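Minor fimbrium anchoring subunit Mfa2 (Porphyromonas gingivalis, PDB 5NFI) anchors the minor (Mfa1) fimbriae of this periodontal pathogen in the outer membrane and regulates their length. Local coordinates at residues N241-L244 against R245-N248. Numbering follows the deposited sequence.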
ATOM      1  N   ASN A 241     -11.896  -8.765  12.774  1.00 87.15           N
ATOM      2  CA  ASN A 241     -10.717  -9.021  13.634  1.00 85.27           C
ATOM      3  C   ASN A 241      -9.453  -8.573  12.919  1.00 81.53           C
ATOM      4  O   ASN A 241      -8.736  -7.709  13.412  1.00 80.76           O
ATOM      5  CB  ASN A 241     -10.567 -10.478  14.105  1.00 87.19           C
ATOM      6  CG  ASN A 241     -11.628 -10.890  15.113  1.00 90.71           C
ATOM      7  OD1 ASN A 241     -12.233 -10.053  15.785  1.00 91.94           O
ATOM      8  ND2 ASN A 241     -11.845 -12.195  15.232  1.00 91.63           N
ATOM      9  N   ILE A 242      -9.172  -9.148  11.760  1.00 78.39           N
ATOM     10  CA  ILE A 242      -8.049  -8.678  10.971  1.00 74.74           C
ATOM     11  C   ILE A 242      -8.556  -8.123   9.649  1.00 74.76           C
ATOM     12  O   ILE A 242      -8.629  -8.810   8.623  1.00 75.51           O
ATOM     13  CB  ILE A 242      -7.016  -9.773  10.735  1.00 72.24           C
ATOM     14  CG1 ILE A 242      -6.492 -10.270  12.073  1.00 71.25           C
ATOM     15  CG2 ILE A 242      -5.855  -9.220   9.951  1.00 70.43           C
ATOM     16  CD1 ILE A 242      -5.507 -11.362  11.953  1.00 69.84           C
ATOM     17  N   ASN A 243      -8.913  -6.852   9.706  1.00 73.68           N
ATOM     18  CA  ASN A 243      -9.495  -6.151   8.583  1.00 72.57           C
ATOM     19  C   ASN A 243      -8.448  -5.307   7.866  1.00 69.86           C
ATOM     20  O   ASN A 243      -8.036  -4.259   8.372  1.00 69.18           O
ATOM     21  CB  ASN A 243     -10.652  -5.283   9.076  1.00 73.50           C
ATOM     22  CG  ASN A 243     -11.389  -4.594   7.956  1.00 73.83           C
ATOM     23  OD1 ASN A 243     -11.058  -4.750   6.777  1.00 73.10           O
ATOM     24  ND2 ASN A 243     -12.416  -3.837   8.314  1.00 75.11           N
ATOM     25  N   LEU A 244      -8.026  -5.771   6.691  1.00 68.79           N
ATOM     26  CA  LEU A 244      -6.980  -5.109   5.907  1.00 67.71           C
ATOM     27  C   LEU A 244      -7.331  -3.677   5.521  1.00 69.13           C
ATOM     28  O   LEU A 244      -6.454  -2.878   5.217  1.00 66.97           O
ATOM     29  CB  LEU A 244      -6.699  -5.890   4.630  1.00 67.58           C
ATOM     30  CG  LEU A 244      -6.243  -7.326   4.762  1.00 67.51           C
ATOM     31  CD1 LEU A 244      -6.063  -7.910   3.383  1.00 67.81           C
ATOM     32  CD2 LEU A 244      -4.951  -7.349   5.538  1.00 66.10           C
ATOM     33  N   ARG A 245      -8.619  -3.353   5.516  1.00 73.28           N
ATOM     34  CA  ARG A 245      -9.043  -2.042   5.056  1.00 76.19           C
ATOM     35  C   ARG A 245      -9.029  -1.022   6.178  1.00 74.61           C
ATOM     36  O   ARG A 245      -9.346   0.137   5.953  1.00 74.91           O
ATOM     37  CB  ARG A 245     -10.420  -2.113   4.394  1.00 83.17           C
ATOM     38  CG  ARG A 245     -10.619  -3.325   3.457  1.00 88.15           C
ATOM     39  CD  ARG A 245      -9.385  -3.620   2.551  1.00100.30           C
ATOM     40  NE  ARG A 245      -8.658  -2.421   2.122  1.00 99.68           N
ATOM     41  CZ  ARG A 245      -7.440  -2.439   1.584  1.00 97.79           C
ATOM     42  NH1 ARG A 245      -6.788  -3.587   1.447  1.00 96.41           N
ATOM     43  NH2 ARG A 245      -6.853  -1.304   1.228  1.00 97.24           N
ATOM     44  N   CYS A 246      -8.601  -1.426   7.372  1.00 75.05           N
ATOM     45  CA  CYS A 246      -8.529  -0.502   8.506  1.00 77.04           C
ATOM     46  C   CYS A 246      -7.179  -0.542   9.188  1.00 77.46           C
ATOM     47  O   CYS A 246      -6.872   0.318  10.010  1.00 79.38           O
ATOM     48  CB  CYS A 246      -9.618  -0.813   9.540  1.00 78.51           C
ATOM     49  SG  CYS A 246     -11.296  -0.756   8.916  1.00 92.98           S
ATOM     50  N   ILE A 247      -6.371  -1.541   8.850  1.00 76.48           N
ATOM     51  CA  ILE A 247      -5.125  -1.774   9.576  1.00 74.58           C
ATOM     52  C   ILE A 247      -3.913  -1.752   8.642  1.00 71.68           C
ATOM     53  O   ILE A 247      -4.056  -1.963   7.439  1.00 72.30           O
ATOM     54  CB  ILE A 247      -5.198  -3.121  10.340  1.00 75.93           C
ATOM     55  CG1 ILE A 247      -4.202  -3.140  11.491  1.00 75.86           C
ATOM     56  CG2 ILE A 247      -4.985  -4.296   9.411  1.00 74.85           C
ATOM     57  CD1 ILE A 247      -4.529  -2.122  12.566  1.00 77.42           C
ATOM     58  N   ASN A 248      -2.726  -1.481   9.185  1.00 66.46           N
ATOM     59  CA  ASN A 248      -1.502  -1.399   8.366  1.00 61.27           C
ATOM     60  C   ASN A 248      -0.247  -1.934   9.058  1.00 59.35           C
ATOM     61  O   ASN A 248       0.870  -1.741   8.580  1.00 57.95           O
ATOM     62  CB  ASN A 248      -1.249   0.053   7.932  1.00 58.89           C
ATOM     63  CG  ASN A 248      -2.321   0.574   7.010  1.00 57.33           C
ATOM     64  OD1 ASN A 248      -3.300   1.186   7.444  1.00 57.81           O
ATOM     65  ND2 ASN A 248      -2.160   0.312   5.727  1.00 56.35           N
TER
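With CG opposite the main-chain nitrogen (chi1 -176°) and OD1 turned back to eclipse CA (chi2 0°), Asn243 brings its amide oxygen in front of the Arg245 N-H. OD1 accepts it in a fairly straight hydrogen bond of 3.1 Å from Arg245 N to Asn243 OD1, the donor standing 55° out of the amide plane. This is an Asx turn, and it is superimposed on a type I beta turn closed by Cys246 N to Asn243 O at 3.1 Å. A weak bond from Ile247 N (3.2 Å to Asn243 O) reaches the same carbonyl, while Ile247 CG2 lies beside it. The example shows how one asparagine, by side-chain and backbone oxygens together, can take up three successive N-H groups, the last of them weakly. At the other corner of its amide, Asn243 ND2 meets Cys246 SG at 3.3 Å, a packing contact with a sulfur of the disulfide to Cys15. Arg245, bent at its second and third torsions, folds its guanidinium back so that one face lies over Leu244 O, with Arg245 CZ 3.8 Å from that oxygen. The turn lies between helix 229-233 and strand 249-258, just before the strand. Leu244 packs against Val230, Ile233 and Phe250, and the disulfide ties the turn to the loop holding Glu14. Arg140 bonds to Ile247 O, and Asn248 backbone-pairs with Arg145, leading directly into pairing with strand 133-151.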